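Local coordinates for protein inactive glucansucrase (Lactobacillus reuteri, PDB 5JBD) that is an inactive glucansucrase of glycoside hydrolase family 70, a member of the TIM-barrel clan that binds a calcium ion, at residues Leu353-Asn357 with Asn358-Ile362; Thr367-Ile370 with Val371-Asn375; Gln425-Gln428 with Glu429-Asp433; Glu662-Ser665 with Val666-Ala670; Tyr671-Ile674 with Ala675-Ser679. All blocks are in the same frame, centred on the assembly; numbering follows the deposited sequence.

Contact 1 (Leu353-Asn357 with Asn358-Ile362). With ACT (acetate ion), chain E.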
loop_
_atom_site.group_PDB
_atom_site.type_symbol
_atom_site.label_atom_id
_atom_site.label_comp_id
_atom_site.label_asym_id
_atom_site.label_seq_id
_atom_site.Cartn_x
_atom_site.Cartn_y
_atom_site.Cartn_z
ATOM N N LEU A 353 8.709 -6.095 24.315
ATOM C CA LEU A 353 10.077 -5.590 24.273
ATOM C C LEU A 353 10.223 -4.120 23.875
ATOM O O LEU A 353 11.172 -3.466 24.286
ATOM C CB LEU A 353 10.907 -6.451 23.314
ATOM C CG LEU A 353 11.065 -7.931 23.680
ATOM C CD1 LEU A 353 11.703 -8.716 22.545
ATOM C CD2 LEU A 353 11.875 -8.087 24.952
ATOM N N GLY A 354 9.302 -3.615 23.062
ATOM C CA GLY A 354 9.462 -2.321 22.406
ATOM C C GLY A 354 8.934 -1.069 23.090
ATOM O O GLY A 354 9.355 0.043 22.743
ATOM N N ARG A 355 8.010 -1.214 24.031
ATOM C CA ARG A 355 7.460 -0.056 24.743
ATOM C C ARG A 355 8.471 0.509 25.745
ATOM O O ARG A 355 9.377 -0.204 26.208
ATOM C CB ARG A 355 6.197 -0.432 25.501
ATOM C CG ARG A 355 4.968 -0.695 24.663
ATOM C CD ARG A 355 3.834 -1.163 25.572
ATOM N NE ARG A 355 2.559 -1.147 24.879
ATOM C CZ ARG A 355 1.572 -2.039 25.009
ATOM N NH1 ARG A 355 1.659 -3.082 25.838
ATOM N NH2 ARG A 355 0.468 -1.884 24.260
ATOM N N ALA A 356 8.296 1.785 26.082
ATOM C CA ALA A 356 9.028 2.406 27.203
ATOM C C ALA A 356 8.507 1.907 28.556
ATOM O O ALA A 356 9.283 1.515 29.429
ATOM C CB ALA A 356 8.903 3.921 27.140
ATOM N N ASN A 357 7.181 1.922 28.696
ATOM C CA ASN A 357 6.464 1.559 29.932
ATOM C C ASN A 357 5.336 0.577 29.619
ATOM O O ASN A 357 4.978 0.400 28.450
ATOM C CB ASN A 357 5.834 2.815 30.521
ATOM C CG ASN A 357 6.860 3.845 30.937
ATOM O OD1 ASN A 357 6.556 5.030 30.943
ATOM N ND2 ASN A 357 8.084 3.411 31.257
ATOM N N ASN A 358 4.757 -0.026 30.659
ATOM C CA ASN A 358 3.601 -0.929 30.504
ATOM C C ASN A 358 3.910 -2.053 29.516
ATOM O O ASN A 358 3.103 -2.352 28.631
ATOM C CB ASN A 358 2.345 -0.152 30.050
ATOM C CG ASN A 358 1.843 0.819 31.115
ATOM O OD1 ASN A 358 1.581 0.437 32.267
ATOM N ND2 ASN A 358 1.716 2.089 30.736
ATOM N N ARG A 359 5.092 -2.650 29.659
ATOM C CA ARG A 359 5.477 -3.812 28.837
ATOM C C ARG A 359 4.682 -5.040 29.264
ATOM O O ARG A 359 4.530 -5.286 30.457
ATOM C CB ARG A 359 6.965 -4.127 28.977
ATOM C CG ARG A 359 7.840 -3.081 28.326
ATOM C CD ARG A 359 9.313 -3.336 28.560
ATOM N NE ARG A 359 10.089 -2.238 27.985
ATOM C CZ ARG A 359 11.368 -1.957 28.234
ATOM N NH1 ARG A 359 12.108 -2.710 29.037
ATOM N NH2 ARG A 359 11.921 -0.902 27.634
ATOM N N ASP A 360 4.164 -5.785 28.289
ATOM C CA ASP A 360 3.539 -7.071 28.559
ATOM C C ASP A 360 4.602 -8.056 29.033
ATOM O O ASP A 360 5.801 -7.832 28.839
ATOM C CB ASP A 360 2.838 -7.625 27.326
ATOM C CG ASP A 360 1.615 -6.797 26.889
ATOM O OD1 ASP A 360 1.238 -5.793 27.532
ATOM O OD2 ASP A 360 0.999 -7.203 25.882
ATOM N N ASN A 361 4.163 -9.122 29.700
ATOM C CA ASN A 361 5.084 -10.080 30.280
ATOM C C ASN A 361 5.914 -10.805 29.220
ATOM O O ASN A 361 5.425 -11.108 28.128
ATOM C CB ASN A 361 4.332 -11.106 31.131
ATOM C CG ASN A 361 5.270 -11.977 31.933
ATOM O OD1 ASN A 361 5.574 -13.111 31.541
ATOM N ND2 ASN A 361 5.779 -11.436 33.033
ATOM N N ILE A 362 7.170 -11.079 29.565
ATOM C CA ILE A 362 8.104 -11.812 28.708
ATOM C C ILE A 362 7.522 -13.134 28.149
ATOM O O ILE A 362 7.811 -13.530 27.012
ATOM C CB ILE A 362 9.444 -12.062 29.456
ATOM C CG1 ILE A 362 10.615 -12.251 28.479
ATOM C CG2 ILE A 362 9.336 -13.241 30.422
ATOM C CD1 ILE A 362 11.048 -10.983 27.763
HETATM C C ACT E . 0.762 1.759 22.576
HETATM O O ACT E . -0.379 1.294 22.768
HETATM O OXT ACT E . 1.770 1.022 22.528
HETATM C CH3 ACT E . 0.923 3.241 22.401
#
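The backbone oxygen of R355 is gripped side-on by the guanidinium of R359: NE comes to 2.8 Å of R355 O and NH2 to 3.0 Å of the same oxygen. R355 O lies in the guanidinium plane; seen from the carbonyl, NH2 is in its plane while NE is tilted 32° out of it. The R359 chain reaches this point fully extended from CG to NE, and over one face of its guanidinium sits L353 O. The outer nitrogens are held as well, NH1 by N543 O and NH2 by S610 OG. The R355 chain, likewise extended from CG to NE, reaches N358 O and D360. Its NH1 forms a salt bridge to D360 OD1 at 3.2 Å, the carboxylate plane turned 70° from the guanidinium, and a weak bond of 3.2 Å to N358 O. An acetate ion, probably from the crystallisation liquor, meets the edge, R355 NE to OXT at 3.3 Å and nearly straight. Further along, L353 CD2 touches I362 CD1 at 4.1 Å. In the loop after helix 343-354, R359 thus holds one carbonyl firmly and R355 another only weakly; D360 probably offsets the R355 charge, the acetate merely marking an anion-accepting edge in this crystal.

Contact 2 (Thr367-Ile370 with Val371-Asn375); sequences TNSI and VNRQN
S369 OG comes to the edge of the R373 guanidinium, 3.0 Å from R373 NH1 and 20° out of the guanidinium plane, while V371 CB lies 3.6 Å above one face, off-centre and nearer the edge of the group. The same hydroxyl oxygen accepts from V371 N at 3.1 Å, a nearly straight bond of 164°, and is also hydrogen-bonded to D342 OD2. With OG turned opposite the backbone N (chi1 159°), S369 directs its oxygen across the bend to both nitrogens. R373 stretches from CG to NE beneath V371, and its NE is bound by K457 O, so the guanidinium is pinned at two edges. On the other flank of the bend T367 and N372 run alongside each other in one direction, with T367 CG2 3.9 Å from N372 ND2. A water bridges them, donating to T367 O at 2.9 Å and accepting from N372 ND2 at 2.9 Å. The second end of the N372 amide turns to the backbone two residues on: OD1 accepts from Q374 N at 3.0 Å, with the donor above the carbonyl plane. I370 CG2 and V371 CG2 pack at 3.8 Å. This bend leads from helix 364-367 to strand 375-376, beginning with an inverse gamma turn centred on N368 and ending in an Asx turn at N372.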
loop_
_atom_site.group_PDB
_atom_site.type_symbol
_atom_site.label_atom_id
_atom_site.label_comp_id
_atom_site.label_asym_id
_atom_site.label_seq_id
_atom_site.Cartn_x
_atom_site.Cartn_y
_atom_site.Cartn_z
ATOM N N THR A 367 3.626 -17.661 23.752
ATOM C CA THR A 367 2.247 -18.034 23.435
ATOM C C THR A 367 1.513 -17.157 22.401
ATOM O O THR A 367 0.587 -17.636 21.749
ATOM C CB THR A 367 1.402 -17.989 24.713
ATOM O OG1 THR A 367 1.485 -16.682 25.284
ATOM C CG2 THR A 367 1.916 -18.992 25.739
ATOM N N ASN A 368 1.900 -15.882 22.264
ATOM C CA ASN A 368 1.067 -14.905 21.527
ATOM C C ASN A 368 1.587 -14.694 20.101
ATOM O O ASN A 368 2.116 -13.640 19.734
ATOM C CB ASN A 368 0.912 -13.616 22.343
ATOM C CG ASN A 368 0.152 -13.843 23.656
ATOM O OD1 ASN A 368 -0.260 -14.964 23.976
ATOM N ND2 ASN A 368 -0.051 -12.777 24.410
ATOM N N SER A 369 1.434 -15.767 19.332
ATOM C CA SER A 369 1.824 -15.871 17.932
ATOM C C SER A 369 0.935 -16.927 17.312
ATOM O O SER A 369 0.301 -17.699 18.038
ATOM C CB SER A 369 3.296 -16.272 17.836
ATOM O OG SER A 369 3.642 -16.832 16.602
ATOM N N ILE A 370 0.885 -16.991 15.985
ATOM C CA ILE A 370 0.199 -18.110 15.306
ATOM C C ILE A 370 0.834 -19.484 15.656
ATOM O O ILE A 370 0.174 -20.503 15.520
ATOM C CB ILE A 370 0.109 -17.891 13.766
ATOM C CG1 ILE A 370 -1.049 -18.699 13.154
ATOM C CG2 ILE A 370 1.445 -18.171 13.065
ATOM C CD1 ILE A 370 -2.422 -18.191 13.537
ATOM N N VAL A 371 2.095 -19.499 16.110
ATOM C CA VAL A 371 2.750 -20.704 16.644
ATOM C C VAL A 371 3.108 -20.571 18.142
ATOM O O VAL A 371 3.799 -19.624 18.552
ATOM C CB VAL A 371 4.057 -21.004 15.875
ATOM C CG1 VAL A 371 4.579 -22.398 16.212
ATOM C CG2 VAL A 371 3.841 -20.846 14.359
ATOM N N ASN A 372 2.652 -21.541 18.946
ATOM C CA ASN A 372 3.071 -21.668 20.346
ATOM C C ASN A 372 4.446 -22.317 20.354
ATOM O O ASN A 372 4.621 -23.372 19.754
ATOM C CB ASN A 372 2.067 -22.513 21.132
ATOM C CG ASN A 372 2.463 -22.688 22.588
ATOM O OD1 ASN A 372 3.473 -23.317 22.894
ATOM N ND2 ASN A 372 1.676 -22.142 23.483
ATOM N N ARG A 373 5.422 -21.684 21.002
ATOM C CA ARG A 373 6.804 -22.157 20.937
ATOM C C ARG A 373 7.344 -22.604 22.313
ATOM O O ARG A 373 8.548 -22.604 22.541
ATOM C CB ARG A 373 7.702 -21.093 20.296
ATOM C CG ARG A 373 7.364 -20.826 18.838
ATOM C CD ARG A 373 8.310 -19.812 18.179
ATOM N NE ARG A 373 8.041 -19.716 16.735
ATOM C CZ ARG A 373 7.139 -18.907 16.168
ATOM N NH1 ARG A 373 6.399 -18.069 16.900
ATOM N NH2 ARG A 373 6.963 -18.940 14.854
ATOM N N GLN A 374 6.452 -22.993 23.218
ATOM C CA GLN A 374 6.862 -23.544 24.511
ATOM C C GLN A 374 7.781 -24.743 24.301
ATOM O O GLN A 374 8.850 -24.813 24.881
ATOM C CB GLN A 374 5.655 -23.953 25.358
ATOM C CG GLN A 374 6.015 -24.333 26.793
ATOM C CD GLN A 374 6.132 -23.135 27.688
ATOM O OE1 GLN A 374 5.173 -22.376 27.833
ATOM N NE2 GLN A 374 7.297 -22.967 28.330
ATOM N N ASN A 375 7.342 -25.684 23.473
ATOM C CA ASN A 375 8.122 -26.875 23.185
ATOM C C ASN A 375 7.678 -27.408 21.819
ATOM O O ASN A 375 6.870 -28.339 21.704
ATOM C CB ASN A 375 7.956 -27.905 24.308
ATOM C CG ASN A 375 9.052 -28.957 24.314
ATOM O OD1 ASN A 375 10.221 -28.679 24.034
ATOM N ND2 ASN A 375 8.676 -30.176 24.674
HETATM O O HOH W 1 -0.271 -20.367 22.271
#

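Contact 3 (Gln425-Gln428 with Glu429-Asp433); sequences QAWQ and EFYAD
An aromatic cluster of W427, F430 and Y431 occupies one flank of helix 420-434, with the indole meeting residues three and four positions later. W427 and F430 extend from the helix as neighbours with a shared heading, W427 CZ3 reaching F430 CD2 at 3.4 Å; these rings meet obliquely, their planes at 66°. The Y431 ring is crossed by the indole so that W427 CE3 sits 3.5 Å above one of its faces, near the ring's margin, with these two planes at 44°. CG of Y431 lies beside its backbone N, which sends the phenol back along the helix toward W427, while its hydroxyl is bound to T472 OG1. F659 approaches W427 edge-to-face from outside the helix, and L398 of helix 392-406 touches F430. On another flank Q425 NE2 donates to E429 OE2 at 3.1 Å in an almost straight bond. The acceptor lies in the amide plane, but the amide comes from above the carboxylate plane, the two planes being 84° apart. Main-chain bonds link the same turns, such as Y431 N to W427 O at 2.9 Å. The helix therefore has an oily flank and a polar one; since E429 OE1 lies close to D406 OD2, the amide of Q425 probably helps to offset the like charges there.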
loop_
_atom_site.group_PDB
_atom_site.type_symbol
_atom_site.label_atom_id
_atom_site.label_comp_id
_atom_site.label_asym_id
_atom_site.label_seq_id
_atom_site.Cartn_x
_atom_site.Cartn_y
_atom_site.Cartn_z
ATOM N N GLN A 425 11.085 16.929 9.435
ATOM C CA GLN A 425 11.218 17.255 10.841
ATOM C C GLN A 425 11.078 15.976 11.675
ATOM O O GLN A 425 11.873 15.729 12.569
ATOM C CB GLN A 425 10.147 18.273 11.262
ATOM C CG GLN A 425 10.190 18.670 12.736
ATOM C CD GLN A 425 8.991 19.499 13.173
ATOM O OE1 GLN A 425 8.356 20.177 12.363
ATOM N NE2 GLN A 425 8.670 19.439 14.457
ATOM N N ALA A 426 10.045 15.192 11.383
ATOM C CA ALA A 426 9.834 13.909 12.080
ATOM C C ALA A 426 11.057 12.986 11.967
ATOM O O ALA A 426 11.454 12.372 12.950
ATOM C CB ALA A 426 8.582 13.232 11.553
ATOM N N TRP A 427 11.656 12.895 10.783
ATOM C CA TRP A 427 12.868 12.059 10.602
ATOM C C TRP A 427 14.089 12.534 11.367
ATOM O O TRP A 427 14.816 11.723 11.940
ATOM C CB TRP A 427 13.198 11.844 9.116
ATOM C CG TRP A 427 12.450 10.659 8.619
ATOM C CD1 TRP A 427 11.311 10.651 7.872
ATOM C CD2 TRP A 427 12.748 9.292 8.925
ATOM N NE1 TRP A 427 10.901 9.342 7.656
ATOM C CE2 TRP A 427 11.768 8.494 8.292
ATOM C CE3 TRP A 427 13.770 8.662 9.659
ATOM C CZ2 TRP A 427 11.764 7.095 8.384
ATOM C CZ3 TRP A 427 13.773 7.271 9.743
ATOM C CH2 TRP A 427 12.769 6.504 9.108
ATOM N N GLN A 428 14.312 13.849 11.406
ATOM C CA GLN A 428 15.382 14.389 12.243
ATOM C C GLN A 428 15.133 13.985 13.705
ATOM O O GLN A 428 16.048 13.520 14.376
ATOM C CB GLN A 428 15.481 15.908 12.116
ATOM C CG GLN A 428 16.776 16.475 12.665
ATOM C CD GLN A 428 16.931 17.956 12.368
ATOM O OE1 GLN A 428 16.204 18.793 12.912
ATOM N NE2 GLN A 428 17.884 18.291 11.504
ATOM N N GLU A 429 13.889 14.140 14.167
ATOM C CA GLU A 429 13.506 13.760 15.540
ATOM C C GLU A 429 13.674 12.265 15.783
ATOM O O GLU A 429 14.202 11.868 16.818
ATOM C CB GLU A 429 12.065 14.199 15.836
ATOM C CG GLU A 429 11.930 15.714 15.964
ATOM C CD GLU A 429 10.495 16.207 15.894
ATOM O OE1 GLU A 429 9.588 15.414 15.552
ATOM O OE2 GLU A 429 10.268 17.405 16.165
ATOM N N PHE A 430 13.246 11.455 14.810
ATOM C CA PHE A 430 13.388 10.005 14.890
ATOM C C PHE A 430 14.847 9.548 15.015
ATOM O O PHE A 430 15.169 8.792 15.926
ATOM C CB PHE A 430 12.722 9.302 13.699
ATOM C CG PHE A 430 12.875 7.804 13.735
ATOM C CD1 PHE A 430 11.952 7.019 14.417
ATOM C CD2 PHE A 430 13.965 7.188 13.135
ATOM C CE1 PHE A 430 12.099 5.643 14.467
ATOM C CE2 PHE A 430 14.117 5.806 13.184
ATOM C CZ PHE A 430 13.186 5.035 13.857
ATOM N N TYR A 431 15.724 9.992 14.108
ATOM C CA TYR A 431 17.127 9.528 14.134
ATOM C C TYR A 431 17.823 9.872 15.449
ATOM O O TYR A 431 18.584 9.064 15.975
ATOM C CB TYR A 431 17.973 10.109 12.994
ATOM C CG TYR A 431 17.713 9.558 11.605
ATOM C CD1 TYR A 431 17.877 8.200 11.314
ATOM C CD2 TYR A 431 17.347 10.412 10.572
ATOM C CE1 TYR A 431 17.651 7.703 10.038
ATOM C CE2 TYR A 431 17.124 9.927 9.299
ATOM C CZ TYR A 431 17.287 8.577 9.035
ATOM O OH TYR A 431 17.069 8.121 7.764
ATOM N N ALA A 432 17.565 11.075 15.967
ATOM C CA ALA A 432 18.112 11.481 17.265
ATOM C C ALA A 432 17.540 10.593 18.379
ATOM O O ALA A 432 18.276 10.119 19.235
ATOM C CB ALA A 432 17.819 12.939 17.541
ATOM N N ASP A 433 16.236 10.349 18.332
ATOM C CA ASP A 433 15.567 9.511 19.352
ATOM C C ASP A 433 16.042 8.060 19.311
ATOM O O ASP A 433 16.260 7.442 20.363
ATOM C CB ASP A 433 14.044 9.588 19.208
ATOM C CG ASP A 433 13.319 8.943 20.359
ATOM O OD1 ASP A 433 13.341 9.510 21.475
ATOM O OD2 ASP A 433 12.696 7.869 20.154
#

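Contact 4 (Glu662-Ser665 with Val666-Ala670); sequences EPTS and VENHA
N668 leans back over the turn with CG beside its own backbone N (chi1 -76°), and this torsion places its amide against T664. ND2 donates to T664 OG1 at 3.0 Å, with the hydroxyl oxygen in the amide plane. S665 holds OG between its backbone N and carbonyl carbon (chi1 66°), which places the hydroxyl where N668 N can donate to it: N668 N lies 3.2 Å from S665 OG and donates, more weakly, to S665 O at 3.3 Å. The S665 hydroxyl also lies against the asparagine side chain, 3.5 Å from N668 CG. The imidazole of H669 sits over V666, with V666 CA 3.7 Å above one ring face and off its centre. H669 CD2 meets two neighbours, S665 O at 3.2 Å and P663 CG at 3.5 Å, the proline and imidazole crossing at a slant. The ring is further fixed by ND1, which bonds E729 OE1, while the main chain of T664 and E662 is tied to Q474. Within the bend, H669 N donates to V666 O at 3.1 Å. V666 to H669 form a type I beta turn, with H669 at the N-cap position of helix 670-676.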
loop_
_atom_site.group_PDB
_atom_site.type_symbol
_atom_site.label_atom_id
_atom_site.label_comp_id
_atom_site.label_asym_id
_atom_site.label_seq_id
_atom_site.Cartn_x
_atom_site.Cartn_y
_atom_site.Cartn_z
ATOM N N GLU A 662 14.387 10.086 -3.728
ATOM C CA GLU A 662 14.650 10.003 -5.162
ATOM C C GLU A 662 16.175 9.951 -5.342
ATOM O O GLU A 662 16.902 10.627 -4.611
ATOM C CB GLU A 662 14.041 11.199 -5.896
ATOM C CG GLU A 662 12.515 11.220 -5.904
ATOM C CD GLU A 662 11.870 10.142 -6.782
ATOM O OE1 GLU A 662 12.544 9.564 -7.667
ATOM O OE2 GLU A 662 10.659 9.885 -6.607
ATOM N N PRO A 663 16.674 9.101 -6.262
ATOM C CA PRO A 663 18.126 8.947 -6.404
ATOM C C PRO A 663 18.777 10.182 -7.029
ATOM O O PRO A 663 18.213 10.796 -7.939
ATOM C CB PRO A 663 18.271 7.742 -7.332
ATOM C CG PRO A 663 17.038 7.774 -8.157
ATOM C CD PRO A 663 15.945 8.306 -7.268
ATOM N N THR A 664 19.963 10.521 -6.553
ATOM C CA THR A 664 20.687 11.714 -7.013
ATOM C C THR A 664 21.560 11.455 -8.250
ATOM O O THR A 664 22.108 12.398 -8.824
ATOM C CB THR A 664 21.557 12.281 -5.874
ATOM O OG1 THR A 664 22.285 11.218 -5.237
ATOM C CG2 THR A 664 20.674 12.973 -4.844
ATOM N N SER A 665 21.701 10.190 -8.645
ATOM C CA SER A 665 22.434 9.813 -9.845
ATOM C C SER A 665 21.934 8.459 -10.337
ATOM O O SER A 665 21.159 7.783 -9.646
ATOM C CB SER A 665 23.927 9.716 -9.553
ATOM O OG SER A 665 24.201 8.652 -8.656
ATOM N N VAL A 666 22.401 8.064 -11.518
ATOM C CA VAL A 666 22.101 6.736 -12.063
ATOM C C VAL A 666 22.738 5.645 -11.190
ATOM O O VAL A 666 22.095 4.636 -10.901
ATOM C CB VAL A 666 22.545 6.602 -13.549
ATOM C CG1 VAL A 666 22.496 5.150 -14.029
ATOM C CG2 VAL A 666 21.672 7.488 -14.429
ATOM N N GLU A 667 23.989 5.852 -10.779
ATOM C CA GLU A 667 24.681 4.914 -9.892
ATOM C C GLU A 667 23.898 4.656 -8.590
ATOM O O GLU A 667 23.911 3.539 -8.077
ATOM C CB GLU A 667 26.093 5.423 -9.591
ATOM C CG GLU A 667 26.947 4.508 -8.705
ATOM C CD GLU A 667 28.377 5.021 -8.531
ATOM O OE1 GLU A 667 28.986 5.453 -9.531
ATOM O OE2 GLU A 667 28.894 4.997 -7.394
ATOM N N ASN A 668 23.211 5.682 -8.085
ATOM C CA ASN A 668 22.439 5.594 -6.830
ATOM C C ASN A 668 21.017 5.022 -6.980
ATOM O O ASN A 668 20.301 4.914 -5.980
ATOM C CB ASN A 668 22.380 6.964 -6.125
ATOM C CG ASN A 668 23.684 7.336 -5.431
ATOM O OD1 ASN A 668 24.581 6.516 -5.265
ATOM N ND2 ASN A 668 23.790 8.591 -5.024
ATOM N N HIS A 669 20.606 4.662 -8.201
ATOM C CA HIS A 669 19.368 3.913 -8.395
ATOM C C HIS A 669 19.432 2.657 -7.537
ATOM O O HIS A 669 20.406 1.915 -7.597
ATOM C CB HIS A 669 19.188 3.486 -9.856
ATOM C CG HIS A 669 18.818 4.601 -10.787
ATOM N ND1 HIS A 669 18.460 4.376 -12.100
ATOM C CD2 HIS A 669 18.748 5.941 -10.604
ATOM C CE1 HIS A 669 18.168 5.524 -12.680
ATOM N NE2 HIS A 669 18.332 6.490 -11.791
ATOM N N ALA A 670 18.394 2.417 -6.751
ATOM C CA ALA A 670 18.364 1.231 -5.892
ATOM C C ALA A 670 18.667 -0.045 -6.691
ATOM O O ALA A 670 19.409 -0.905 -6.214
ATOM C CB ALA A 670 17.019 1.120 -5.178
#

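Contact 5 (Tyr671-Ile674 with Ala675-Ser679); sequences YNVI and AKNAS
N677, four residues on from V673 and just past the end of helix 670-676, folds its side chain back along the helix. CB packs 3.5 Å from V673 O; CG stands beside the backbone N of N677 (chi1 -73°), which turns the amide toward the preceding helical turn. At the tip, ND2 donates to V673 O at 2.8 Å with an angle of 163°, and it also lies 3.6 Å from V673 CG1, the two side chains running together in the same direction. V673 O takes a second bond from N677 N at 3.1 Å, and the two donors come from opposite faces of its carbonyl plane; ND2 sits 35° above that plane, while the oxygen is close to the plane of the amide. N677 N reaches I674 O too, but weakly. Ahead of this, ordinary helical bonds run from A675 N to Y671 O at 3.1 Å and from K676 N to N672 O at 3.0 Å. Y671 and I674 face helix 727-739, touching L730 and L737 respectively. One main-chain oxygen thus receives two N-H groups of a single asparagine, which satisfies it where the helical path breaks at N677 and helix 678-683 starts.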
loop_
_atom_site.group_PDB
_atom_site.type_symbol
_atom_site.label_atom_id
_atom_site.label_comp_id
_atom_site.label_asym_id
_atom_site.label_seq_id
_atom_site.Cartn_x
_atom_site.Cartn_y
_atom_site.Cartn_z
ATOM N N TYR A 671 18.144 -0.146 -7.920
ATOM C CA TYR A 671 18.385 -1.343 -8.730
ATOM C C TYR A 671 19.874 -1.575 -8.952
ATOM O O TYR A 671 20.351 -2.698 -8.804
ATOM C CB TYR A 671 17.625 -1.299 -10.069
ATOM C CG TYR A 671 16.095 -1.362 -9.970
ATOM C CD1 TYR A 671 15.450 -2.014 -8.918
ATOM C CD2 TYR A 671 15.301 -0.744 -10.928
ATOM C CE1 TYR A 671 14.066 -2.038 -8.820
ATOM C CE2 TYR A 671 13.919 -0.779 -10.851
ATOM C CZ TYR A 671 13.302 -1.448 -9.787
ATOM O OH TYR A 671 11.939 -1.482 -9.689
ATOM N N ASN A 672 20.616 -0.509 -9.245
ATOM C CA ASN A 672 22.056 -0.632 -9.486
ATOM C C ASN A 672 22.847 -0.927 -8.218
ATOM O O ASN A 672 23.776 -1.744 -8.233
ATOM C CB ASN A 672 22.585 0.616 -10.209
ATOM C CG ASN A 672 21.960 0.783 -11.594
ATOM O OD1 ASN A 672 21.539 -0.202 -12.218
ATOM N ND2 ASN A 672 21.857 2.014 -12.061
ATOM N N VAL A 673 22.477 -0.264 -7.128
ATOM C CA VAL A 673 23.109 -0.518 -5.828
ATOM C C VAL A 673 22.863 -1.971 -5.396
ATOM O O VAL A 673 23.794 -2.649 -4.954
ATOM C CB VAL A 673 22.628 0.486 -4.746
ATOM C CG1 VAL A 673 23.267 0.174 -3.395
ATOM C CG2 VAL A 673 22.935 1.916 -5.182
ATOM N N ILE A 674 21.636 -2.464 -5.570
ATOM C CA ILE A 674 21.295 -3.860 -5.206
ATOM C C ILE A 674 22.146 -4.865 -6.004
ATOM O O ILE A 674 22.741 -5.781 -5.421
ATOM C CB ILE A 674 19.778 -4.143 -5.353
ATOM C CG1 ILE A 674 18.981 -3.357 -4.311
ATOM C CG2 ILE A 674 19.464 -5.634 -5.217
ATOM C CD1 ILE A 674 17.512 -3.154 -4.628
ATOM N N ALA A 675 22.207 -4.679 -7.324
ATOM C CA ALA A 675 23.017 -5.537 -8.211
ATOM C C ALA A 675 24.476 -5.592 -7.777
ATOM O O ALA A 675 25.052 -6.674 -7.650
ATOM C CB ALA A 675 22.929 -5.043 -9.649
ATOM N N LYS A 676 25.054 -4.417 -7.514
ATOM C CA LYS A 676 26.445 -4.321 -7.061
ATOM C C LYS A 676 26.687 -5.082 -5.735
ATOM O O LYS A 676 27.761 -5.652 -5.526
ATOM C CB LYS A 676 26.833 -2.847 -6.913
ATOM C CG LYS A 676 28.311 -2.582 -6.690
ATOM C CD LYS A 676 28.568 -1.085 -6.517
ATOM C CE LYS A 676 29.867 -0.789 -5.777
ATOM N NZ LYS A 676 31.015 -0.609 -6.708
ATOM N N ASN A 677 25.676 -5.110 -4.869
ATOM C CA ASN A 677 25.770 -5.739 -3.536
ATOM C C ASN A 677 25.169 -7.149 -3.436
ATOM O O ASN A 677 24.958 -7.663 -2.344
ATOM C CB ASN A 677 25.110 -4.810 -2.508
ATOM C CG ASN A 677 25.955 -3.592 -2.212
ATOM O OD1 ASN A 677 26.892 -3.677 -1.433
ATOM N ND2 ASN A 677 25.633 -2.462 -2.833
ATOM N N ALA A 678 24.929 -7.801 -4.567
ATOM C CA ALA A 678 24.225 -9.084 -4.572
ATOM C C ALA A 678 24.871 -10.123 -3.654
ATOM O O ALA A 678 24.170 -10.866 -2.952
ATOM C CB ALA A 678 24.121 -9.624 -5.998
ATOM N N SER A 679 26.204 -10.169 -3.650
ATOM C CA SER A 679 26.947 -11.138 -2.826
ATOM C C SER A 679 26.779 -10.890 -1.326
ATOM O O SER A 679 26.765 -11.842 -0.551
ATOM C CB SER A 679 28.450 -11.132 -3.162
ATOM O OG SER A 679 28.688 -11.672 -4.446
#

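How the contacts relate
All five contacts are local, each within one continuous run of chain, and they follow one another in sequence inside the family 70 range. Contact 1 precedes helix 364-367 and contact 2 starts on its last residue, their centres about 18 Å apart. Contact 3, on helix 420-434, is centred about 22 Å from contact 1. Contacts 4 and 5, centres about 12 Å apart, touch: V666 O probably accepts from N672 ND2, and V673 CG2 packs on E667 and N668. They comprise the end of the loop after strand 652-654, helix 670-676 and the start of helix 678-683, in the surroundings of the parallel sheet, whereas contacts 1 and 2 lie by the antiparallel sheet containing strands 375-376 and 537-542.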